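Local coordinates for protein hydroxyglutarate synthase (Pseudomonas putida, PDB 6W1G) that converts 2-oxoadipate and oxygen into D-2-hydroxyglutarate and carbon dioxide with an iron(II) cofactor, a step of D-lysine catabolism, at residues A[356-361]-A[443-448]; A[307-312]-A[342-347]; A[26-31]-A[270-275]. One frame throughout, in Å; residues are numbered along the deposited sequence.

Read from the N terminus, the three contacts close their loops in series, with neither nesting nor crossing. Contact 3 opens first, at the junction of helices 9-27 and 29-48, and closes on strand 264-275 after 238 intervening residues, so its loop holds the five-stranded mixed sheet. Contact 2 then ties helix 304-321 to the loop after helix 330-341, a short excursion of 29 residues. Contact 1 joins the start of strand 359-363 to the C-terminal helix 440-458. Contacts 1 and 2 share a border, where Leu356 CD1 packs 3.7 Å from Pro345 CD; contact 3 stands apart, its centre about 38 Å from that of contact 1, across the centre of the chain.

Contact 1 of 3, residues A[356-361]-A[443-448]; sequences LAYFRY and LYAQSE
The ring of Tyr358 lies with one face on the helix segment 443-448 and one edge toward a carboxylate. Tyr444 CB sits over that face, 3.7 Å from the ring centroid, in a CH-pi contact displaced toward the rim. The backbone N of Ala445 approaches the same face, and Ala445 CB reaches Tyr358 CE1 at 3.9 Å. At the ring edge, in its plane, Glu448 OE1 stands 3.8 Å from Tyr358 CD1. The ring of Tyr444 inclines obliquely to that of Tyr358, with planes at 40°. Glu448 CG meets the edge of the Tyr361 ring.

Glu448, modelled in two conformers, makes the polar link in the one described here. With CG anti to the backbone N (chi1 179°) and an extended chain beyond, it carries its carboxylate across to the strand, where Phe359 N donates to Glu448 OE2 at 3.0 Å. The N-H arrives on the anti side, well out of the carboxylate plane. A water donates a second bond to OE2 and links it to Tyr361 OH, which also bonds to Arg352. Buried Phe359 O finds no hydrogen-bond partner, although Glu448 CA makes a CA-H...O contact with it at 3.3 Å. Replacing Tyr358 by alanine is likely to open a gap beside Tyr444 CB and Ala445 and to strip the Glu448 carboxylate of the ring edge that flanks it.

The principle illustrated is a helix packed against a small antiparallel ribbon: strand 359-363 pairs with 389-393, Tyr358 extends to Pro304 of helix 304-321, and Phe359 packs against helix 348-353.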
loop_
_atom_site.group_PDB
_atom_site.type_symbol
_atom_site.label_atom_id
_atom_site.label_comp_id
_atom_site.label_asym_id
_atom_site.label_seq_id
_atom_site.Cartn_x
_atom_site.Cartn_y
_atom_site.Cartn_z
ATOM N N LEU A 356 12.116 -18.242 -0.019
ATOM C CA LEU A 356 10.989 -17.703 0.726
ATOM C C LEU A 356 10.641 -16.272 0.368
ATOM O O LEU A 356 9.510 -15.824 0.595
ATOM C CB LEU A 356 11.272 -17.780 2.233
ATOM C CG LEU A 356 11.464 -19.214 2.727
ATOM C CD1 LEU A 356 11.928 -19.197 4.131
ATOM C CD2 LEU A 356 10.209 -20.016 2.598
ATOM N N ALA A 357 11.587 -15.518 -0.160
ATOM C CA ALA A 357 11.427 -14.114 -0.458
ATOM C C ALA A 357 12.046 -13.816 -1.807
ATOM O O ALA A 357 12.882 -14.573 -2.295
ATOM C CB ALA A 357 12.053 -13.215 0.577
ATOM N N TYR A 358 11.628 -12.710 -2.412
ATOM C CA TYR A 358 12.241 -12.214 -3.644
ATOM C C TYR A 358 13.383 -11.270 -3.294
ATOM O O TYR A 358 13.346 -10.573 -2.281
ATOM C CB TYR A 358 11.199 -11.461 -4.495
ATOM C CG TYR A 358 10.143 -12.357 -5.037
ATOM C CD1 TYR A 358 10.389 -13.192 -6.106
ATOM C CD2 TYR A 358 8.860 -12.359 -4.479
ATOM C CE1 TYR A 358 9.397 -14.011 -6.604
ATOM C CE2 TYR A 358 7.856 -13.150 -4.971
ATOM C CZ TYR A 358 8.133 -14.005 -6.041
ATOM O OH TYR A 358 7.162 -14.844 -6.516
ATOM N N PHE A 359 14.382 -11.255 -4.179
ATOM C CA PHE A 359 15.620 -10.498 -3.991
ATOM C C PHE A 359 15.956 -9.686 -5.205
ATOM O O PHE A 359 15.571 -10.000 -6.319
ATOM C CB PHE A 359 16.774 -11.461 -3.649
ATOM C CG PHE A 359 16.629 -12.068 -2.282
ATOM C CD1 PHE A 359 15.841 -13.196 -2.041
ATOM C CD2 PHE A 359 17.200 -11.415 -1.188
ATOM C CE1 PHE A 359 15.637 -13.634 -0.732
ATOM C CE2 PHE A 359 17.014 -11.881 0.105
ATOM C CZ PHE A 359 16.230 -12.957 0.335
ATOM N N ARG A 360 16.750 -8.654 -4.998
ATOM C CA ARG A 360 17.496 -8.014 -6.087
ATOM C C ARG A 360 18.980 -8.183 -5.841
ATOM O O ARG A 360 19.458 -8.144 -4.710
ATOM C CB ARG A 360 17.134 -6.513 -6.193
ATOM C CG ARG A 360 15.700 -6.286 -6.577
ATOM C CD ARG A 360 15.357 -4.762 -6.557
ATOM N NE ARG A 360 15.939 -4.099 -7.701
ATOM C CZ ARG A 360 16.320 -2.839 -7.718
ATOM N NH1 ARG A 360 16.153 -2.058 -6.679
ATOM N NH2 ARG A 360 16.880 -2.358 -8.822
ATOM N N TYR A 361 19.679 -8.356 -6.937
ATOM C CA TYR A 361 21.091 -8.641 -6.992
ATOM C C TYR A 361 21.804 -7.486 -7.665
ATOM O O TYR A 361 21.308 -6.962 -8.661
ATOM C CB TYR A 361 21.326 -9.927 -7.791
ATOM C CG TYR A 361 20.724 -11.137 -7.104
ATOM C CD1 TYR A 361 19.368 -11.473 -7.267
ATOM C CD2 TYR A 361 21.464 -11.922 -6.270
ATOM C CE1 TYR A 361 18.805 -12.558 -6.664
ATOM C CE2 TYR A 361 20.918 -13.015 -5.621
ATOM C CZ TYR A 361 19.585 -13.320 -5.804
ATOM O OH TYR A 361 19.078 -14.397 -5.175
ATOM N N LEU A 443 4.969 -9.984 -10.785
ATOM C CA LEU A 443 5.692 -8.724 -10.915
ATOM C C LEU A 443 6.985 -8.765 -10.092
ATOM O O LEU A 443 8.030 -8.273 -10.538
ATOM C CB LEU A 443 4.802 -7.571 -10.441
ATOM C CG LEU A 443 3.599 -7.270 -11.326
ATOM C CD1 LEU A 443 2.743 -6.216 -10.649
ATOM C CD2 LEU A 443 4.045 -6.837 -12.673
ATOM N N TYR A 444 6.945 -9.332 -8.886
ATOM C CA TYR A 444 8.149 -9.429 -8.076
ATOM C C TYR A 444 9.177 -10.344 -8.728
ATOM O O TYR A 444 10.376 -10.049 -8.743
ATOM C CB TYR A 444 7.829 -9.922 -6.669
ATOM C CG TYR A 444 7.003 -8.980 -5.829
ATOM C CD1 TYR A 444 7.288 -7.629 -5.769
ATOM C CD2 TYR A 444 5.956 -9.460 -5.080
ATOM C CE1 TYR A 444 6.509 -6.763 -5.005
ATOM C CE2 TYR A 444 5.192 -8.579 -4.297
ATOM C CZ TYR A 444 5.472 -7.248 -4.293
ATOM O OH TYR A 444 4.766 -6.350 -3.504
ATOM N N ALA A 445 8.723 -11.469 -9.279
ATOM C CA ALA A 445 9.633 -12.368 -9.972
ATOM C C ALA A 445 10.320 -11.659 -11.122
ATOM O O ALA A 445 11.516 -11.888 -11.375
ATOM C CB ALA A 445 8.904 -13.627 -10.445
ATOM N N GLN A 446 9.586 -10.822 -11.825
ATOM C CA GLN A 446 10.170 -10.056 -12.924
ATOM C C GLN A 446 11.212 -9.063 -12.450
ATOM O O GLN A 446 12.263 -8.893 -13.076
ATOM C CB GLN A 446 9.094 -9.334 -13.750
ATOM C CG GLN A 446 8.227 -10.254 -14.536
ATOM C CD GLN A 446 7.180 -9.542 -15.351
ATOM O OE1 GLN A 446 6.514 -8.648 -14.874
ATOM N NE2 GLN A 446 7.052 -9.926 -16.591
ATOM N N SER A 447 10.966 -8.387 -11.345
ATOM C CA SER A 447 11.952 -7.472 -10.757
ATOM C C SER A 447 13.239 -8.202 -10.401
ATOM O O SER A 447 14.361 -7.717 -10.676
ATOM C CB SER A 447 11.446 -6.845 -9.446
ATOM O OG SER A 447 10.420 -5.887 -9.559
ATOM N N GLU A 448 13.102 -9.368 -9.750
ATOM C CA GLU A 448 14.279 -10.153 -9.406
ATOM C C GLU A 448 15.055 -10.534 -10.663
ATOM O O GLU A 448 16.291 -10.368 -10.728
ATOM C CB GLU A 448 13.794 -11.384 -8.633
ATOM C CG GLU A 448 14.852 -12.350 -8.206
ATOM C CD GLU A 448 14.252 -13.479 -7.376
ATOM O OE1 GLU A 448 13.527 -14.295 -7.940
ATOM O OE2 GLU A 448 14.446 -13.519 -6.142
HETATM O O HOH W 1 15.337 -5.131 -10.364
HETATM O O HOH W 2 16.606 -15.121 -5.359
#

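Contact 2 of 3, residues A[307-312]-A[342-347]; sequences RQLYDK and AEFPDD
Leu309 packs over the face of the Phe344 ring, and this apolar pair is the centre of a helix-loop packing in which the loop between helices 330-341 and 348-353 folds back over helix 304-321. Leu309 CD2 hangs above the ring, 3.9 Å from its centroid and offset toward the rim, where Phe344 CD2 comes within 3.6 Å. Leu309 already points at the loop from its CB; with CG anti to the backbone N (chi1 -178°), CD2 lies over the ring and CD1 lies near Glu343. Leu309 CD2 also touches Pro345 CD, at 4.2 Å, and is therefore shared between an aromatic face and a proline ring. At the edge of the Phe344 ring, in its plane, lies the backbone N of Tyr310, 3.9 Å from Phe344 CE2. Face and edge of one ring thus meet successive residues of a single helix turn.

Further out the ring reaches Leu313 of the same helix and Ile262, while Arg258 bonds to the carbonyl oxygens of Phe344 and Pro345, tying the loop to a further part of the chain. Asp347 ends the segment as the N-cap of helix 348-353, its OD1 accepting from Gln350 N.

Toward solvent the contact turns polar. The other methyl, Leu309 CD1, lies 3.8 Å from Glu343 OE2, the oxygen that takes part in a salt bridge. Lys312, its chain bent at chi3 and chi4, crosses the extended Glu343 at about a right angle, and Lys312 NZ donates to Glu343 OE2 at 2.9 Å on the syn side.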
loop_
_atom_site.group_PDB
_atom_site.type_symbol
_atom_site.label_atom_id
_atom_site.label_comp_id
_atom_site.label_asym_id
_atom_site.label_seq_id
_atom_site.Cartn_x
_atom_site.Cartn_y
_atom_site.Cartn_z
ATOM N N ARG A 307 4.759 -17.072 1.366
ATOM C CA ARG A 307 3.389 -16.700 1.748
ATOM C C ARG A 307 2.697 -17.855 2.454
ATOM O O ARG A 307 1.961 -17.639 3.418
ATOM C CB ARG A 307 2.599 -16.235 0.527
ATOM C CG ARG A 307 2.694 -14.731 0.246
ATOM C CD ARG A 307 1.947 -13.908 1.344
ATOM N NE ARG A 307 0.598 -14.474 1.487
ATOM C CZ ARG A 307 -0.428 -14.228 0.674
ATOM N NH1 ARG A 307 -0.294 -13.392 -0.342
ATOM N NH2 ARG A 307 -1.598 -14.820 0.876
ATOM N N GLN A 308 2.917 -19.071 1.985
ATOM C CA GLN A 308 2.337 -20.235 2.643
ATOM C C GLN A 308 2.850 -20.389 4.068
ATOM O O GLN A 308 2.072 -20.666 4.989
ATOM C CB GLN A 308 2.682 -21.459 1.810
ATOM C CG GLN A 308 1.946 -21.490 0.475
ATOM C CD GLN A 308 2.429 -22.563 -0.488
ATOM O OE1 GLN A 308 3.164 -23.476 -0.118
ATOM N NE2 GLN A 308 2.011 -22.445 -1.747
ATOM N N LEU A 309 4.149 -20.176 4.275
ATOM C CA LEU A 309 4.715 -20.266 5.617
ATOM C C LEU A 309 4.180 -19.153 6.518
ATOM O O LEU A 309 3.769 -19.404 7.654
ATOM C CB LEU A 309 6.239 -20.267 5.504
ATOM C CG LEU A 309 6.965 -20.394 6.828
ATOM C CD1 LEU A 309 6.604 -21.684 7.604
ATOM C CD2 LEU A 309 8.472 -20.313 6.587
ATOM N N TYR A 310 4.141 -17.917 6.006
ATOM C CA TYR A 310 3.569 -16.807 6.742
ATOM C C TYR A 310 2.151 -17.125 7.195
ATOM O O TYR A 310 1.780 -16.916 8.368
ATOM C CB TYR A 310 3.591 -15.568 5.798
ATOM C CG TYR A 310 2.981 -14.358 6.459
ATOM C CD1 TYR A 310 3.760 -13.515 7.236
ATOM C CD2 TYR A 310 1.623 -14.067 6.337
ATOM C CE1 TYR A 310 3.209 -12.448 7.888
ATOM C CE2 TYR A 310 1.064 -12.980 6.999
ATOM C CZ TYR A 310 1.869 -12.176 7.777
ATOM O OH TYR A 310 1.340 -11.083 8.433
ATOM N N ASP A 311 1.314 -17.543 6.254
ATOM C CA ASP A 311 -0.089 -17.776 6.582
ATOM C C ASP A 311 -0.208 -18.859 7.648
ATOM O O ASP A 311 -1.040 -18.762 8.563
ATOM C CB ASP A 311 -0.858 -18.153 5.311
ATOM C CG ASP A 311 -0.910 -17.023 4.248
ATOM O OD1 ASP A 311 -0.519 -15.871 4.541
ATOM O OD2 ASP A 311 -1.354 -17.311 3.112
ATOM N N LYS A 312 0.638 -19.894 7.558
ATOM C CA LYS A 312 0.561 -21.003 8.502
ATOM C C LYS A 312 0.894 -20.546 9.915
ATOM O O LYS A 312 0.224 -20.912 10.878
ATOM C CB LYS A 312 1.532 -22.107 8.088
ATOM C CG LYS A 312 1.537 -23.356 8.951
ATOM C CD LYS A 312 2.523 -24.345 8.387
ATOM C CE LYS A 312 3.906 -24.104 8.953
ATOM N NZ LYS A 312 4.407 -25.340 9.621
ATOM N N ALA A 342 9.059 -17.762 15.141
ATOM C CA ALA A 342 10.433 -18.260 15.214
ATOM C C ALA A 342 10.758 -19.241 14.092
ATOM O O ALA A 342 11.932 -19.376 13.727
ATOM C CB ALA A 342 10.679 -18.929 16.575
ATOM N N GLU A 343 9.759 -19.933 13.549
ATOM C CA GLU A 343 9.941 -20.897 12.469
ATOM C C GLU A 343 10.162 -20.261 11.100
ATOM O O GLU A 343 10.519 -20.978 10.156
ATOM C CB GLU A 343 8.686 -21.763 12.407
ATOM C CG GLU A 343 8.657 -22.819 11.327
ATOM C CD GLU A 343 7.459 -23.744 11.431
ATOM O OE1 GLU A 343 6.972 -23.982 12.560
ATOM O OE2 GLU A 343 7.016 -24.223 10.367
ATOM N N PHE A 344 9.963 -18.967 10.960
ATOM C CA PHE A 344 10.219 -18.304 9.692
ATOM C C PHE A 344 11.665 -17.826 9.709
ATOM O O PHE A 344 12.003 -16.947 10.510
ATOM C CB PHE A 344 9.268 -17.128 9.491
ATOM C CG PHE A 344 9.112 -16.741 8.036
ATOM C CD1 PHE A 344 10.203 -16.287 7.298
ATOM C CD2 PHE A 344 7.898 -16.882 7.387
ATOM C CE1 PHE A 344 10.076 -15.984 5.953
ATOM C CE2 PHE A 344 7.759 -16.578 6.043
ATOM C CZ PHE A 344 8.847 -16.112 5.322
ATOM N N PRO A 345 12.550 -18.373 8.869
ATOM C CA PRO A 345 13.970 -17.997 8.959
ATOM C C PRO A 345 14.161 -16.491 8.940
ATOM O O PRO A 345 13.541 -15.794 8.133
ATOM C CB PRO A 345 14.588 -18.647 7.722
ATOM C CG PRO A 345 13.738 -19.877 7.525
ATOM C CD PRO A 345 12.331 -19.420 7.849
ATOM N N ASP A 346 15.027 -15.993 9.836
ATOM C CA ASP A 346 15.301 -14.562 9.989
ATOM C C ASP A 346 16.764 -14.288 9.638
ATOM O O ASP A 346 17.449 -13.479 10.269
ATOM C CB ASP A 346 14.923 -14.045 11.382
ATOM C CG ASP A 346 14.846 -12.529 11.445
ATOM O OD1 ASP A 346 14.755 -11.876 10.374
ATOM O OD2 ASP A 346 14.860 -11.987 12.583
ATOM N N ASP A 347 17.242 -14.999 8.647
ATOM C CA ASP A 347 18.581 -14.893 8.111
ATOM C C ASP A 347 18.397 -14.707 6.607
ATOM O O ASP A 347 17.712 -15.494 5.959
ATOM C CB ASP A 347 19.320 -16.180 8.454
ATOM C CG ASP A 347 20.684 -16.249 7.843
ATOM O OD1 ASP A 347 20.743 -16.636 6.678
ATOM O OD2 ASP A 347 21.672 -15.923 8.547
#

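Contact 3 of 3, residues A[26-31]-A[270-275]; sequences QEVPLY and KALQET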
loop_
_atom_site.group_PDB
_atom_site.type_symbol
_atom_site.label_atom_id
_atom_site.label_comp_id
_atom_site.label_asym_id
_atom_site.label_seq_id
_atom_site.Cartn_x
_atom_site.Cartn_y
_atom_site.Cartn_z
ATOM N N GLN A 26 -3.500 19.420 5.906
ATOM C CA GLN A 26 -4.373 20.539 6.232
ATOM C C GLN A 26 -5.675 20.043 6.866
ATOM O O GLN A 26 -6.176 20.648 7.821
ATOM C CB GLN A 26 -4.597 21.350 4.956
ATOM C CG GLN A 26 -5.674 22.408 5.087
ATOM C CD GLN A 26 -7.082 21.893 4.733
ATOM O OE1 GLN A 26 -8.031 22.070 5.499
ATOM N NE2 GLN A 26 -7.210 21.246 3.559
ATOM N N GLU A 27 -6.223 18.976 6.353
ATOM C CA GLU A 27 -7.463 18.423 6.884
ATOM C C GLU A 27 -7.270 17.779 8.250
ATOM O O GLU A 27 -8.183 17.817 9.087
ATOM C CB GLU A 27 -8.036 17.384 5.919
ATOM C CG GLU A 27 -8.517 17.952 4.592
ATOM C CD GLU A 27 -9.151 16.912 3.674
ATOM O OE1 GLU A 27 -9.164 15.718 4.022
ATOM O OE2 GLU A 27 -9.682 17.309 2.606
ATOM N N VAL A 28 -6.133 17.121 8.467
ATOM C CA VAL A 28 -5.877 16.256 9.609
ATOM C C VAL A 28 -4.513 16.626 10.184
ATOM O O VAL A 28 -3.480 15.992 9.863
ATOM C CB VAL A 28 -5.958 14.767 9.212
ATOM C CG1 VAL A 28 -5.720 13.857 10.380
ATOM C CG2 VAL A 28 -7.305 14.458 8.578
ATOM N N PRO A 29 -4.448 17.611 11.089
ATOM C CA PRO A 29 -3.131 18.098 11.561
ATOM C C PRO A 29 -2.267 17.023 12.193
ATOM O O PRO A 29 -1.034 17.099 12.090
ATOM C CB PRO A 29 -3.514 19.185 12.573
ATOM C CG PRO A 29 -4.822 19.611 12.215
ATOM C CD PRO A 29 -5.542 18.508 11.475
ATOM N N LEU A 30 -2.853 16.022 12.848
ATOM C CA LEU A 30 -2.040 14.984 13.491
ATOM C C LEU A 30 -1.283 14.137 12.496
ATOM O O LEU A 30 -0.283 13.515 12.876
ATOM C CB LEU A 30 -2.920 14.160 14.452
ATOM C CG LEU A 30 -3.192 14.813 15.820
ATOM C CD1 LEU A 30 -4.307 14.118 16.590
ATOM C CD2 LEU A 30 -1.940 14.904 16.720
ATOM N N TYR A 31 -1.697 14.120 11.221
ATOM C CA TYR A 31 -0.887 13.495 10.181
ATOM C C TYR A 31 0.435 14.231 10.008
ATOM O O TYR A 31 1.484 13.613 9.839
ATOM C CB TYR A 31 -1.677 13.423 8.884
ATOM C CG TYR A 31 -0.859 13.055 7.689
ATOM C CD1 TYR A 31 -0.510 11.742 7.419
ATOM C CD2 TYR A 31 -0.478 14.028 6.792
ATOM C CE1 TYR A 31 0.183 11.426 6.257
ATOM C CE2 TYR A 31 0.218 13.738 5.657
ATOM C CZ TYR A 31 0.547 12.427 5.374
ATOM O OH TYR A 31 1.277 12.104 4.245
ATOM N N LYS A 270 -6.476 7.057 16.213
ATOM C CA LYS A 270 -7.510 8.034 15.943
ATOM C C LYS A 270 -6.834 9.353 15.607
ATOM O O LYS A 270 -6.039 9.871 16.386
ATOM C CB LYS A 270 -8.426 8.209 17.151
ATOM C CG LYS A 270 -9.614 9.143 16.854
ATOM C CD LYS A 270 -10.645 9.196 17.968
ATOM C CE LYS A 270 -11.788 10.178 17.689
ATOM N NZ LYS A 270 -12.728 10.187 18.822
ATOM N N ALA A 271 -7.173 9.914 14.447
ATOM C CA ALA A 271 -6.503 11.111 13.967
ATOM C C ALA A 271 -7.305 12.378 14.145
ATOM O O ALA A 271 -6.712 13.428 14.395
ATOM C CB ALA A 271 -6.118 10.968 12.504
ATOM N N LEU A 272 -8.636 12.338 14.011
ATOM C CA LEU A 272 -9.444 13.547 14.126
ATOM C C LEU A 272 -10.907 13.166 14.325
ATOM O O LEU A 272 -11.406 12.234 13.685
ATOM C CB LEU A 272 -9.284 14.407 12.863
ATOM C CG LEU A 272 -9.975 15.763 12.895
ATOM C CD1 LEU A 272 -9.309 16.702 13.834
ATOM C CD2 LEU A 272 -9.974 16.334 11.491
ATOM N N GLN A 273 -11.608 13.891 15.189
ATOM C CA GLN A 273 -13.060 13.787 15.267
ATOM C C GLN A 273 -13.677 14.826 14.334
ATOM O O GLN A 273 -13.479 16.027 14.519
ATOM C CB GLN A 273 -13.536 14.000 16.694
ATOM C CG GLN A 273 -14.998 13.631 16.929
ATOM C CD GLN A 273 -15.331 12.133 16.808
ATOM O OE1 GLN A 273 -14.470 11.288 16.545
ATOM N NE2 GLN A 273 -16.606 11.811 17.022
ATOM N N GLU A 274 -14.382 14.371 13.322
ATOM C CA GLU A 274 -15.020 15.268 12.366
ATOM C C GLU A 274 -16.514 15.380 12.652
ATOM O O GLU A 274 -17.120 14.557 13.342
ATOM C CB GLU A 274 -14.799 14.778 10.938
ATOM C CG GLU A 274 -13.595 15.452 10.273
ATOM C CD GLU A 274 -13.772 16.975 10.109
ATOM O OE1 GLU A 274 -14.853 17.508 10.426
ATOM O OE2 GLU A 274 -12.814 17.638 9.635
ATOM N N THR A 275 -17.102 16.432 12.125
ATOM C CA THR A 275 -18.538 16.642 12.236
ATOM C C THR A 275 -19.143 16.418 10.863
ATOM O O THR A 275 -18.519 16.727 9.844
ATOM C CB THR A 275 -18.815 18.030 12.790
ATOM O OG1 THR A 275 -17.954 18.959 12.134
ATOM C CG2 THR A 275 -18.522 18.032 14.292
HETATM O O HOH W 3 -10.708 16.687 8.173
HETATM O O HOH W 4 -5.689 15.813 13.433
#
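Leu30 and Ala271 meet through both a water and a methyl group on one carbonyl, an unusual sharing in a contact whose polar links all run through water. Leu30 N donates to a water 2.9 Å away, and that water donates to Ala271 O at 2.8 Å. Leu30 CD1 also lies 3.3 Å from Ala271 O. A second water repeats the device at the other end: it donates both to Glu27 O and to Glu274 OE2, the latter at 2.7 Å. Glu27 O is meanwhile touched by Leu272 CD2, also at 3.3 Å, so each bridged carbonyl carries a leucine methyl beside its water.

The site is the break between helices 9-27 and 29-48, where Val28 leaves helical geometry, laid against a classic beta bulge in the hairpin of strands 264-275 and 288-298. Ala271 and Leu272 both face Arg291 there, and Ala271 takes a near-helical psi of -35°, as the first residue of a classic bulge does. In the apolar middle a chi1 of -179° turns Val28 CG1 toward Ala271 CB, which it meets at 3.6 Å, and leaves CG2 nearer Leu272, where it only grazes CD2.

Arg291 serves twice, as backbone partner of the bulge and, through its guanidinium, in a salt bridge with Glu27, whose other carboxylate oxygen takes a bond from Trp192 N. Strand 288-298 also supplies Glu294, a ligand of the nickel ion in this crystal and of iron(II) in the enzyme; the metal lies about 13 Å from the Ala271 side chain. Glu274 OE1, for its part, accepts from Thr275 N with its anti lone pair.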